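Nuclear hormone receptor FTZ-F1 (Drosophila melanogaster, PDB 2XHS) binds a Fushi tarazu peptide through its ligand-binding domain and probably regulates transcription as a nuclear receptor of the NR5A subfamily. Local coordinates at residues E17-I22 with D150-K155; V43-F48 with N113-N118; V54-L59 with T231-M236; L122-V127 with H210-R215. One frame throughout, in Å; residues are numbered along the deposited sequence.

Contact 1 (E17-I22 with D150-K155); sequences EFVQSI and DYVCMK
Val152 is the bump of this contact, and Phe18, Val19 and Ile22 shape the hollow that receives it. The two Val152 methyls divide the work. CG1, turned anti to the carbonyl carbon (chi1 -70°), fits against Ile22, with Val152 CG1 3.6 Å from Ile22 CG1. CG2 turns to Phe18 and Val19: Val152 CG2 lies 4.0 Å from Phe18 CB and equally far from Val19 CG2. The Val19 and Val152 side chains cross at about a right angle and meet through one methyl each. The backbones come nearest at the same place, Phe18 CA and Val152 CA being 6.4 Å apart. At the margin, Ile22 CD1 approaches the Tyr151 ring obliquely, 4.5 Å from CE2, while the Tyr151 hydroxyl is hydrogen-bonded to Asp95. Beyond its CB, Phe18 carries its ring onto Phe156, further along helix 148-159. Segment 17-22, on helix 13-20 and the chain that follows, is pressed onto helix 148-159 within the helical sandwich of the ligand-binding domain. No hydrogen bond crosses the 242 Å² interface, which implies that apolar burial and complementary shape hold these two segments together.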
loop_
_atom_site.group_PDB
_atom_site.type_symbol
_atom_site.label_atom_id
_atom_site.label_comp_id
_atom_site.label_asym_id
_atom_site.label_seq_id
_atom_site.Cartn_x
_atom_site.Cartn_y
_atom_site.Cartn_z
ATOM N N GLU A 17 11.359 9.276 11.258
ATOM C CA GLU A 17 9.998 9.487 11.694
ATOM C C GLU A 17 8.991 8.760 10.870
ATOM O O GLU A 17 7.991 8.339 11.360
ATOM C CB GLU A 17 9.679 10.956 11.712
ATOM C CG GLU A 17 10.561 11.723 12.635
ATOM C CD GLU A 17 10.336 13.205 12.568
ATOM O OE1 GLU A 17 9.324 13.624 11.998
ATOM O OE2 GLU A 17 11.179 13.953 13.081
ATOM N N PHE A 18 9.241 8.676 9.588
ATOM C CA PHE A 18 8.420 7.921 8.709
ATOM C C PHE A 18 8.482 6.471 9.041
ATOM O O PHE A 18 7.517 5.783 9.011
ATOM C CB PHE A 18 8.927 8.104 7.315
ATOM C CG PHE A 18 8.672 9.440 6.764
ATOM C CD1 PHE A 18 7.756 10.257 7.330
ATOM C CD2 PHE A 18 9.341 9.880 5.674
ATOM C CE1 PHE A 18 7.516 11.471 6.812
ATOM C CE2 PHE A 18 9.096 11.098 5.170
ATOM C CZ PHE A 18 8.188 11.888 5.736
ATOM N N VAL A 19 9.646 5.982 9.337
ATOM C CA VAL A 19 9.722 4.585 9.620
ATOM C C VAL A 19 9.066 4.276 10.924
ATOM O O VAL A 19 8.823 3.156 11.247
ATOM C CB VAL A 19 11.111 4.108 9.645
ATOM C CG1 VAL A 19 11.105 2.772 10.212
ATOM C CG2 VAL A 19 11.623 4.038 8.271
ATOM N N GLN A 20 8.838 5.305 11.695
ATOM C CA GLN A 20 8.179 5.217 12.964
ATOM C C GLN A 20 6.755 4.815 12.826
ATOM O O GLN A 20 6.193 4.164 13.662
ATOM C CB GLN A 20 8.217 6.567 13.620
ATOM C CG GLN A 20 9.337 6.717 14.558
ATOM C CD GLN A 20 9.498 5.505 15.370
ATOM O OE1 GLN A 20 8.530 4.901 15.767
ATOM N NE2 GLN A 20 10.719 5.129 15.631
ATOM N N SER A 21 6.171 5.239 11.738
ATOM C CA SER A 21 4.771 5.114 11.517
ATOM C C SER A 21 4.392 3.775 11.006
ATOM O O SER A 21 3.245 3.479 10.839
ATOM C CB SER A 21 4.376 6.172 10.538
ATOM O OG SER A 21 5.119 7.310 10.831
ATOM N N ILE A 22 5.362 2.925 10.806
ATOM C CA ILE A 22 5.072 1.624 10.301
ATOM C C ILE A 22 5.186 0.588 11.372
ATOM O O ILE A 22 6.201 0.473 12.006
ATOM C CB ILE A 22 6.075 1.268 9.246
ATOM C CG1 ILE A 22 6.148 2.372 8.220
ATOM C CG2 ILE A 22 5.673 0.053 8.552
ATOM C CD1 ILE A 22 4.899 2.592 7.529
ATOM N N ASP A 150 13.254 3.270 1.789
ATOM C CA ASP A 150 12.783 3.560 0.481
ATOM C C ASP A 150 11.310 3.405 0.413
ATOM O O ASP A 150 10.639 4.180 -0.179
ATOM C CB ASP A 150 13.374 2.564 -0.484
ATOM C CG ASP A 150 14.825 2.681 -0.609
ATOM O OD1 ASP A 150 15.301 3.789 -0.665
ATOM O OD2 ASP A 150 15.500 1.679 -0.692
ATOM N N TYR A 151 10.818 2.356 1.019
ATOM C CA TYR A 151 9.427 2.009 0.974
ATOM C C TYR A 151 8.511 3.039 1.577
ATOM O O TYR A 151 7.455 3.251 1.092
ATOM C CB TYR A 151 9.240 0.643 1.615
ATOM C CG TYR A 151 7.896 0.374 2.214
ATOM C CD1 TYR A 151 6.824 0.067 1.436
ATOM C CD2 TYR A 151 7.708 0.410 3.560
ATOM C CE1 TYR A 151 5.629 -0.167 1.965
ATOM C CE2 TYR A 151 6.504 0.183 4.087
ATOM C CZ TYR A 151 5.471 -0.115 3.285
ATOM O OH TYR A 151 4.255 -0.362 3.808
ATOM N N VAL A 152 8.887 3.643 2.672
ATOM C CA VAL A 152 8.073 4.675 3.251
ATOM C C VAL A 152 7.999 5.947 2.461
ATOM O O VAL A 152 7.005 6.588 2.423
ATOM C CB VAL A 152 8.430 4.958 4.694
ATOM C CG1 VAL A 152 8.027 3.831 5.514
ATOM C CG2 VAL A 152 9.859 5.118 4.832
ATOM N N CYS A 153 9.132 6.339 1.889
ATOM C CA CYS A 153 9.207 7.558 1.096
ATOM C C CYS A 153 8.315 7.415 -0.125
ATOM O O CYS A 153 7.637 8.356 -0.538
ATOM C CB CYS A 153 10.648 7.835 0.669
ATOM S SG CYS A 153 11.806 8.045 2.041
HETATM N N MSE A 154 8.334 6.218 -0.697
HETATM C CA MSE A 154 7.589 5.919 -1.876
HETATM C C MSE A 154 6.126 5.935 -1.638
HETATM O O MSE A 154 5.378 6.204 -2.517
HETATM C CB MSE A 154 8.034 4.617 -2.462
HETATM C CG MSE A 154 9.159 4.802 -3.360
HETATM SE SE MSE A 154 9.665 3.203 -4.057
HETATM C CE MSE A 154 10.790 2.712 -2.736
ATOM N N LYS A 155 5.723 5.610 -0.438
ATOM C CA LYS A 155 4.342 5.638 -0.057
ATOM C C LYS A 155 3.788 7.032 -0.045
ATOM O O LYS A 155 2.726 7.288 -0.512
ATOM C CB LYS A 155 4.215 5.017 1.307
ATOM C CG LYS A 155 3.279 3.878 1.327
ATOM C CD LYS A 155 2.883 3.497 2.676
ATOM C CE LYS A 155 1.523 2.909 2.608
ATOM N NZ LYS A 155 1.073 2.472 3.920
#

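Contact 2 (V43-F48 with N113-N118); sequences VEVDLF and NGQVFN
Gln115, just ahead of strand 116-118, reaches across to the backbone of Val45, ending in the hydrogen bond that joins the two segments. CB is directed at the other segment, and beyond CG the chain stays extended, so that the amide arrives against residues 44 and 45. There Gln115 CD stands 4.0 Å from Val45 N. On one branch, Gln115 OE1 rests 3.7 Å from Glu44 CA. On the other, Gln115 NE2 donates to Val45 O at 3.1 Å, with a bent N-H...O angle of 138°. The acceptor lies almost in the plane of the Gln115 amide (6° out), while the donor is tilted 25° from the Val45 carbonyl plane. This bond ties the lead-in to helix 47-67 to the turn entering strand 116-118, half of the small antiparallel sheet with 108-110, the beta element of the otherwise helical nuclear receptor ligand-binding domain. At the N-cap of that helix, the Asp46 carboxylate accepts a weak hydrogen bond from Glu49 N. Leu47 slides past Gln115 in the opposite direction, Leu47 CG coming 3.9 Å from Gln115 NE2. Leu47 CD1 reaches the strand backbone, 3.5 Å from Val116 O. The other branch turns to Phe117, with Leu47 CD2 4.3 Å from Phe117 CD1. Near the plane of the same ring, at its edge, Leu47 O lies 4.1 Å from Phe117 CE1, and Leu50 and Met51 of helix 47-67 pack on Phe117.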
loop_
_atom_site.group_PDB
_atom_site.type_symbol
_atom_site.label_atom_id
_atom_site.label_comp_id
_atom_site.label_asym_id
_atom_site.label_seq_id
_atom_site.Cartn_x
_atom_site.Cartn_y
_atom_site.Cartn_z
ATOM N N VAL A 43 -16.986 -24.776 7.358
ATOM C CA VAL A 43 -16.667 -25.788 6.387
ATOM C C VAL A 43 -16.070 -25.241 5.111
ATOM O O VAL A 43 -15.097 -25.745 4.619
ATOM C CB VAL A 43 -17.909 -26.547 6.041
ATOM C CG1 VAL A 43 -17.560 -27.907 5.564
ATOM C CG2 VAL A 43 -18.774 -26.623 7.254
ATOM N N GLU A 44 -16.688 -24.243 4.525
ATOM C CA GLU A 44 -16.117 -23.644 3.347
ATOM C C GLU A 44 -16.489 -22.208 3.315
ATOM O O GLU A 44 -17.504 -21.829 3.853
ATOM C CB GLU A 44 -16.577 -24.316 2.083
ATOM C CG GLU A 44 -15.731 -25.460 1.704
ATOM C CD GLU A 44 -15.680 -25.644 0.222
ATOM O OE1 GLU A 44 -16.642 -25.240 -0.447
ATOM O OE2 GLU A 44 -14.697 -26.211 -0.283
ATOM N N VAL A 45 -15.655 -21.414 2.675
ATOM C CA VAL A 45 -15.823 -19.997 2.624
ATOM C C VAL A 45 -15.545 -19.591 1.218
ATOM O O VAL A 45 -14.960 -20.345 0.491
ATOM C CB VAL A 45 -14.843 -19.356 3.555
ATOM C CG1 VAL A 45 -15.164 -17.933 3.743
ATOM C CG2 VAL A 45 -14.927 -20.024 4.866
ATOM N N ASP A 46 -15.980 -18.408 0.827
ATOM C CA ASP A 46 -15.740 -17.953 -0.513
ATOM C C ASP A 46 -14.443 -17.267 -0.411
ATOM O O ASP A 46 -14.307 -16.301 0.286
ATOM C CB ASP A 46 -16.794 -16.959 -0.942
ATOM C CG ASP A 46 -16.717 -16.632 -2.403
ATOM O OD1 ASP A 46 -16.531 -17.533 -3.214
ATOM O OD2 ASP A 46 -16.860 -15.474 -2.765
ATOM N N LEU A 47 -13.464 -17.815 -1.087
ATOM C CA LEU A 47 -12.139 -17.289 -1.022
ATOM C C LEU A 47 -12.048 -15.915 -1.593
ATOM O O LEU A 47 -11.289 -15.122 -1.115
ATOM C CB LEU A 47 -11.152 -18.239 -1.650
ATOM C CG LEU A 47 -11.029 -19.508 -0.831
ATOM C CD1 LEU A 47 -10.117 -20.446 -1.497
ATOM C CD2 LEU A 47 -10.511 -19.184 0.500
ATOM N N PHE A 48 -12.794 -15.635 -2.640
ATOM C CA PHE A 48 -12.751 -14.321 -3.200
ATOM C C PHE A 48 -13.279 -13.344 -2.220
ATOM O O PHE A 48 -12.744 -12.300 -2.051
ATOM C CB PHE A 48 -13.520 -14.248 -4.488
ATOM C CG PHE A 48 -13.550 -12.889 -5.079
ATOM C CD1 PHE A 48 -12.535 -12.442 -5.845
ATOM C CD2 PHE A 48 -14.586 -12.056 -4.840
ATOM C CE1 PHE A 48 -12.559 -11.239 -6.343
ATOM C CE2 PHE A 48 -14.601 -10.844 -5.357
ATOM C CZ PHE A 48 -13.592 -10.438 -6.108
ATOM N N ASN A 113 -8.497 -24.861 7.546
ATOM C CA ASN A 113 -9.722 -25.336 6.997
ATOM C C ASN A 113 -9.398 -26.427 6.098
ATOM O O ASN A 113 -10.258 -27.124 5.680
ATOM C CB ASN A 113 -10.319 -24.285 6.116
ATOM C CG ASN A 113 -11.509 -23.714 6.690
ATOM O OD1 ASN A 113 -11.740 -23.844 7.868
ATOM N ND2 ASN A 113 -12.300 -23.084 5.878
ATOM N N GLY A 114 -8.143 -26.542 5.749
ATOM C CA GLY A 114 -7.767 -27.468 4.720
ATOM C C GLY A 114 -8.011 -26.733 3.436
ATOM O O GLY A 114 -7.878 -27.263 2.360
ATOM N N GLN A 115 -8.365 -25.477 3.582
ATOM C CA GLN A 115 -8.577 -24.611 2.468
ATOM C C GLN A 115 -7.317 -23.787 2.341
ATOM O O GLN A 115 -6.601 -23.606 3.290
ATOM C CB GLN A 115 -9.781 -23.740 2.745
ATOM C CG GLN A 115 -10.829 -23.766 1.672
ATOM C CD GLN A 115 -12.078 -23.089 2.099
ATOM O OE1 GLN A 115 -12.471 -23.175 3.236
ATOM N NE2 GLN A 115 -12.712 -22.411 1.191
ATOM N N VAL A 116 -7.031 -23.295 1.159
ATOM C CA VAL A 116 -5.806 -22.573 0.946
ATOM C C VAL A 116 -6.060 -21.160 0.476
ATOM O O VAL A 116 -6.773 -20.960 -0.463
ATOM C CB VAL A 116 -4.950 -23.321 -0.078
ATOM C CG1 VAL A 116 -3.758 -22.524 -0.479
ATOM C CG2 VAL A 116 -4.519 -24.617 0.487
ATOM N N PHE A 117 -5.436 -20.184 1.115
ATOM C CA PHE A 117 -5.615 -18.806 0.722
ATOM C C PHE A 117 -4.438 -18.297 -0.050
ATOM O O PHE A 117 -3.341 -18.391 0.399
ATOM C CB PHE A 117 -5.817 -17.917 1.933
ATOM C CG PHE A 117 -6.170 -16.510 1.588
ATOM C CD1 PHE A 117 -7.423 -16.192 1.148
ATOM C CD2 PHE A 117 -5.254 -15.509 1.681
ATOM C CE1 PHE A 117 -7.730 -14.937 0.834
ATOM C CE2 PHE A 117 -5.572 -14.273 1.354
ATOM C CZ PHE A 117 -6.806 -13.985 0.940
ATOM N N ASN A 118 -4.684 -17.725 -1.212
ATOM C CA ASN A 118 -3.631 -17.195 -2.019
ATOM C C ASN A 118 -3.344 -15.820 -1.565
ATOM O O ASN A 118 -4.021 -14.912 -1.908
ATOM C CB ASN A 118 -4.102 -17.130 -3.443
ATOM C CG ASN A 118 -3.034 -16.762 -4.384
ATOM O OD1 ASN A 118 -1.941 -17.228 -4.280
ATOM N ND2 ASN A 118 -3.341 -15.920 -5.311
#

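Contact 3 (V54-L59 with T231-M236); sequences VLDQNL and TQTLLM
Asp56 lays its carboxylate against the first turn of helix 234-240, with OD1 3.6 Å from Thr233 CB. The same oxygen accepts a hydrogen bond from Leu235 N at 2.9 Å; the N-H...O angle is 136°, and the donor meets OD1 nearly along its C-O bond line. With CG anti to the backbone N (chi1 -161°), the carboxylate is carried out from the flank of helix 47-67 to this helix start. Thr233 is the N-cap residue, its OG1 accepting from Met236 N at 3.0 Å in a nearly straight bond (164°). The amide end of the helix is therefore held by two side chains, and a negative charge there probably suits the helix dipole. One turn beyond Asp56, Leu59 supplies the apolar part: its CD1 sits 3.6 Å from Leu235 CA, and its CB lies 4.0 Å from Leu234 CD2. Helix 234-240 carries the LLMEML sequence of the AF-2 helix, and its docking on helix 47-67 is consistent with the active position known from nuclear receptors, as is the packing of Leu234 on the bound peptide. Around the pair, Leu235 packs on His224 of helix 198-224, and Leu59 on Trp88 of helix 77-102.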
loop_
_atom_site.group_PDB
_atom_site.type_symbol
_atom_site.label_atom_id
_atom_site.label_comp_id
_atom_site.label_asym_id
_atom_site.label_seq_id
_atom_site.Cartn_x
_atom_site.Cartn_y
_atom_site.Cartn_z
ATOM N N VAL A 54 -9.960 -8.907 3.608
ATOM C CA VAL A 54 -8.633 -8.522 3.978
ATOM C C VAL A 54 -8.340 -7.168 3.450
ATOM O O VAL A 54 -7.861 -6.331 4.148
ATOM C CB VAL A 54 -7.644 -9.470 3.372
ATOM C CG1 VAL A 54 -6.284 -9.043 3.672
ATOM C CG2 VAL A 54 -7.847 -10.799 3.916
ATOM N N LEU A 55 -8.658 -6.954 2.199
ATOM C CA LEU A 55 -8.437 -5.697 1.555
ATOM C C LEU A 55 -9.225 -4.621 2.207
ATOM O O LEU A 55 -8.779 -3.529 2.350
ATOM C CB LEU A 55 -8.858 -5.793 0.117
ATOM C CG LEU A 55 -8.053 -6.685 -0.783
ATOM C CD1 LEU A 55 -8.736 -6.773 -2.061
ATOM C CD2 LEU A 55 -6.729 -6.118 -0.973
ATOM N N ASP A 56 -10.424 -4.937 2.611
ATOM C CA ASP A 56 -11.215 -3.957 3.264
ATOM C C ASP A 56 -10.511 -3.531 4.511
ATOM O O ASP A 56 -10.413 -2.380 4.802
ATOM C CB ASP A 56 -12.564 -4.554 3.619
ATOM C CG ASP A 56 -13.603 -3.512 3.893
ATOM O OD1 ASP A 56 -13.609 -2.528 3.187
ATOM O OD2 ASP A 56 -14.401 -3.661 4.813
ATOM N N GLN A 57 -10.011 -4.467 5.265
ATOM C CA GLN A 57 -9.342 -4.136 6.487
ATOM C C GLN A 57 -8.130 -3.321 6.205
ATOM O O GLN A 57 -7.802 -2.425 6.918
ATOM C CB GLN A 57 -8.934 -5.412 7.169
ATOM C CG GLN A 57 -8.316 -5.260 8.511
ATOM C CD GLN A 57 -7.868 -6.571 9.082
ATOM O OE1 GLN A 57 -7.167 -7.326 8.440
ATOM N NE2 GLN A 57 -8.272 -6.846 10.294
ATOM N N ASN A 58 -7.446 -3.655 5.144
ATOM C CA ASN A 58 -6.219 -2.994 4.818
ATOM C C ASN A 58 -6.483 -1.564 4.588
ATOM O O ASN A 58 -5.725 -0.715 4.949
ATOM C CB ASN A 58 -5.642 -3.568 3.549
ATOM C CG ASN A 58 -4.902 -4.815 3.783
ATOM O OD1 ASN A 58 -4.698 -5.203 4.899
ATOM N ND2 ASN A 58 -4.469 -5.442 2.736
ATOM N N LEU A 59 -7.589 -1.304 3.956
ATOM C CA LEU A 59 -7.939 0.038 3.637
ATOM C C LEU A 59 -8.128 0.840 4.867
ATOM O O LEU A 59 -7.750 1.962 4.917
ATOM C CB LEU A 59 -9.205 0.043 2.840
ATOM C CG LEU A 59 -9.006 -0.418 1.426
ATOM C CD1 LEU A 59 -10.289 -0.364 0.727
ATOM C CD2 LEU A 59 -8.073 0.493 0.789
ATOM N N THR A 231 -21.497 -5.111 -0.713
ATOM C CA THR A 231 -21.536 -3.797 -1.266
ATOM C C THR A 231 -21.343 -2.674 -0.290
ATOM O O THR A 231 -21.043 -1.576 -0.676
ATOM C CB THR A 231 -22.882 -3.628 -1.895
ATOM O OG1 THR A 231 -22.809 -3.971 -3.264
ATOM C CG2 THR A 231 -23.317 -2.256 -1.771
ATOM N N GLN A 232 -21.506 -2.968 0.980
ATOM C CA GLN A 232 -21.518 -1.977 2.022
ATOM C C GLN A 232 -20.189 -1.589 2.550
ATOM O O GLN A 232 -20.100 -0.739 3.390
ATOM C CB GLN A 232 -22.316 -2.512 3.172
ATOM C CG GLN A 232 -23.242 -3.578 2.751
ATOM C CD GLN A 232 -22.762 -4.931 3.111
ATOM O OE1 GLN A 232 -22.350 -5.153 4.213
ATOM N NE2 GLN A 232 -22.836 -5.843 2.196
ATOM N N THR A 233 -19.163 -2.234 2.054
ATOM C CA THR A 233 -17.810 -2.066 2.506
ATOM C C THR A 233 -17.116 -0.832 2.039
ATOM O O THR A 233 -17.487 -0.238 1.078
ATOM C CB THR A 233 -16.994 -3.180 2.013
ATOM O OG1 THR A 233 -16.843 -3.022 0.620
ATOM C CG2 THR A 233 -17.698 -4.430 2.240
ATOM N N LEU A 234 -16.080 -0.465 2.758
ATOM C CA LEU A 234 -15.230 0.636 2.420
ATOM C C LEU A 234 -14.542 0.345 1.118
ATOM O O LEU A 234 -14.274 1.206 0.329
ATOM C CB LEU A 234 -14.224 0.823 3.515
ATOM C CG LEU A 234 -13.189 1.890 3.312
ATOM C CD1 LEU A 234 -13.879 3.200 3.165
ATOM C CD2 LEU A 234 -12.301 1.897 4.472
ATOM N N LEU A 235 -14.265 -0.912 0.901
ATOM C CA LEU A 235 -13.607 -1.314 -0.287
ATOM C C LEU A 235 -14.437 -0.971 -1.496
ATOM O O LEU A 235 -13.926 -0.509 -2.469
ATOM C CB LEU A 235 -13.373 -2.808 -0.215
ATOM C CG LEU A 235 -12.395 -3.324 -1.229
ATOM C CD1 LEU A 235 -12.769 -4.660 -1.584
ATOM C CD2 LEU A 235 -12.512 -2.431 -2.393
HETATM N N MSE A 236 -15.724 -1.220 -1.442
HETATM C CA MSE A 236 -16.610 -0.845 -2.507
HETATM C C MSE A 236 -16.698 0.653 -2.624
HETATM O O MSE A 236 -16.735 1.199 -3.682
HETATM C CB MSE A 236 -17.975 -1.443 -2.257
HETATM C CG MSE A 236 -19.031 -1.096 -3.250
HETATM SE SE MSE A 236 -18.851 -1.987 -4.809
HETATM C CE MSE A 236 -17.801 -0.877 -5.757
#

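Contact 4 (L122-V127 with H210-R215); sequences LGLLGV and HAMAVR
Met212, modelled as selenomethionine, curls its methyl toward the loop, and Gly123 and Leu124 receive it. The chain is bent at its last torsion (chi3 64°), which swings CE round to lie 3.9 Å from Gly123 O. Leu124 approaches the same methyl from the loop: although its CB is directed away from the helix, its outer branch turns back, placing Leu124 CD2 4.2 Å from Met212 CE. Phe134 touches both Leu124 and Met212, completing this apolar cluster, and Met212 packs on Val93 of helix 77-102. At the other end of the contact, the side chains of Val127 and Arg215 cross at about a right angle. Bends at chi2 and chi3 carry the Arg215 guanidinium across to the Val127 methyl, which meets it obliquely, with Val127 CG1 3.9 Å from Arg215 NH1. Leu125, between Leu124 and Val127 in sequence, has its CB directed at the helix but only grazes it, Leu125 CD1 being 4.5 Å from Ala213 O. With Leu124 CA and Met212 CA 7.8 Å apart, the backbones do not meet directly, and a side chain takes part in every contact. The loop folds as a type I' beta turn from Leu124 to Val127, closed by the hydrogen bond from Val127 N to Leu124 O at 3.3 Å. This turn sits against helix 198-224, which further along adds His219 to Val127 and Leu220 to Leu125. No hydrogen bond links the two segments; the chemistry implies cohesion by dispersion and burial, with the charged Arg215 group contributing van der Waals contact to a valine methyl at the more exposed end.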
loop_
_atom_site.group_PDB
_atom_site.type_symbol
_atom_site.label_atom_id
_atom_site.label_comp_id
_atom_site.label_asym_id
_atom_site.label_seq_id
_atom_site.Cartn_x
_atom_site.Cartn_y
_atom_site.Cartn_z
ATOM N N LEU A 122 -3.610 -11.052 -2.852
ATOM C CA LEU A 122 -3.845 -9.852 -2.146
ATOM C C LEU A 122 -3.065 -8.779 -2.782
ATOM O O LEU A 122 -3.434 -7.654 -2.730
ATOM C CB LEU A 122 -3.346 -10.018 -0.746
ATOM C CG LEU A 122 -4.420 -10.540 0.147
ATOM C CD1 LEU A 122 -3.873 -10.676 1.494
ATOM C CD2 LEU A 122 -5.524 -9.558 0.118
ATOM N N GLY A 123 -1.953 -9.106 -3.367
ATOM C CA GLY A 123 -1.148 -8.066 -3.931
ATOM C C GLY A 123 -1.367 -7.930 -5.387
ATOM O O GLY A 123 -0.786 -7.100 -6.013
ATOM N N LEU A 124 -2.170 -8.804 -5.941
ATOM C CA LEU A 124 -2.455 -8.728 -7.337
ATOM C C LEU A 124 -3.836 -8.228 -7.486
ATOM O O LEU A 124 -4.271 -7.957 -8.559
ATOM C CB LEU A 124 -2.315 -10.084 -7.990
ATOM C CG LEU A 124 -0.906 -10.645 -7.913
ATOM C CD1 LEU A 124 -0.902 -12.074 -8.217
ATOM C CD2 LEU A 124 -0.033 -9.930 -8.848
ATOM N N LEU A 125 -4.514 -8.090 -6.372
ATOM C CA LEU A 125 -5.859 -7.614 -6.344
ATOM C C LEU A 125 -6.760 -8.523 -7.098
ATOM O O LEU A 125 -7.711 -8.089 -7.668
ATOM C CB LEU A 125 -5.933 -6.242 -6.946
ATOM C CG LEU A 125 -5.000 -5.201 -6.371
ATOM C CD1 LEU A 125 -5.561 -3.860 -6.581
ATOM C CD2 LEU A 125 -4.829 -5.430 -4.946
ATOM N N GLY A 126 -6.462 -9.803 -7.062
ATOM C CA GLY A 126 -7.275 -10.806 -7.699
ATOM C C GLY A 126 -6.995 -11.126 -9.131
ATOM O O GLY A 126 -7.641 -11.958 -9.695
ATOM N N VAL A 127 -6.008 -10.495 -9.718
ATOM C CA VAL A 127 -5.674 -10.796 -11.080
ATOM C C VAL A 127 -4.442 -11.650 -11.117
ATOM O O VAL A 127 -3.363 -11.186 -10.943
ATOM C CB VAL A 127 -5.376 -9.544 -11.813
ATOM C CG1 VAL A 127 -5.251 -9.845 -13.228
ATOM C CG2 VAL A 127 -6.467 -8.592 -11.612
ATOM N N HIS A 210 1.511 1.633 -10.809
ATOM C CA HIS A 210 0.220 2.193 -11.034
ATOM C C HIS A 210 -0.485 1.431 -12.100
ATOM O O HIS A 210 -1.633 1.159 -12.004
ATOM C CB HIS A 210 0.375 3.643 -11.419
ATOM C CG HIS A 210 -0.909 4.335 -11.709
ATOM N ND1 HIS A 210 -1.870 4.542 -10.760
ATOM C CD2 HIS A 210 -1.385 4.870 -12.844
ATOM C CE1 HIS A 210 -2.892 5.164 -11.299
ATOM N NE2 HIS A 210 -2.623 5.372 -12.567
ATOM N N ALA A 211 0.216 1.037 -13.121
ATOM C CA ALA A 211 -0.435 0.340 -14.177
ATOM C C ALA A 211 -1.042 -0.919 -13.634
ATOM O O ALA A 211 -2.134 -1.274 -13.977
ATOM C CB ALA A 211 0.535 0.018 -15.207
HETATM N N MSE A 212 -0.329 -1.597 -12.764
HETATM C CA MSE A 212 -0.821 -2.808 -12.168
HETATM C C MSE A 212 -2.052 -2.571 -11.362
HETATM O O MSE A 212 -2.903 -3.396 -11.316
HETATM C CB MSE A 212 0.206 -3.355 -11.217
HETATM C CG MSE A 212 1.055 -4.438 -11.736
HETATM SE SE MSE A 212 1.901 -5.163 -10.268
HETATM C CE MSE A 212 0.370 -5.765 -9.440
ATOM N N ALA A 213 -2.102 -1.459 -10.662
ATOM C CA ALA A 213 -3.213 -1.111 -9.803
ATOM C C ALA A 213 -4.459 -0.891 -10.568
ATOM O O ALA A 213 -5.541 -1.129 -10.111
ATOM C CB ALA A 213 -2.899 0.091 -9.054
ATOM N N VAL A 214 -4.294 -0.334 -11.732
ATOM C CA VAL A 214 -5.418 -0.046 -12.551
ATOM C C VAL A 214 -6.101 -1.287 -12.996
ATOM O O VAL A 214 -7.286 -1.373 -12.988
ATOM C CB VAL A 214 -4.973 0.701 -13.737
ATOM C CG1 VAL A 214 -6.072 0.807 -14.673
ATOM C CG2 VAL A 214 -4.576 2.026 -13.312
ATOM N N ARG A 215 -5.336 -2.267 -13.405
ATOM C CA ARG A 215 -5.923 -3.468 -13.892
ATOM C C ARG A 215 -6.670 -4.029 -12.754
ATOM O O ARG A 215 -7.769 -4.477 -12.887
ATOM C CB ARG A 215 -4.834 -4.435 -14.293
ATOM C CG ARG A 215 -4.261 -4.195 -15.635
ATOM C CD ARG A 215 -4.923 -5.056 -16.685
ATOM N NE ARG A 215 -4.157 -6.252 -17.012
ATOM C CZ ARG A 215 -4.607 -7.491 -16.887
ATOM N NH1 ARG A 215 -5.836 -7.713 -16.461
ATOM N NH2 ARG A 215 -3.828 -8.507 -17.196
#

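Contacts 1, 3 and 4 are buried, whereas contact 2 lies at the surface, its centre about 24 Å from the chain's centre. Contacts 2 and 3 both use helix 47-67, at its start and farther along it. Contact 4 joins them: Leu122 packs on Phe117 of contact 2 and on Val54 and Leu55 of contact 3. Contact 1 stands apart, its centre about 22 Å from that of contact 4 and on the opposite side of the chain's centre. The chemistry does not simply follow depth. Contacts 1 and 4 have no hydrogen bond between their segments, while contact 2 has one from an amide side chain and buried contact 3 one to a carboxylate.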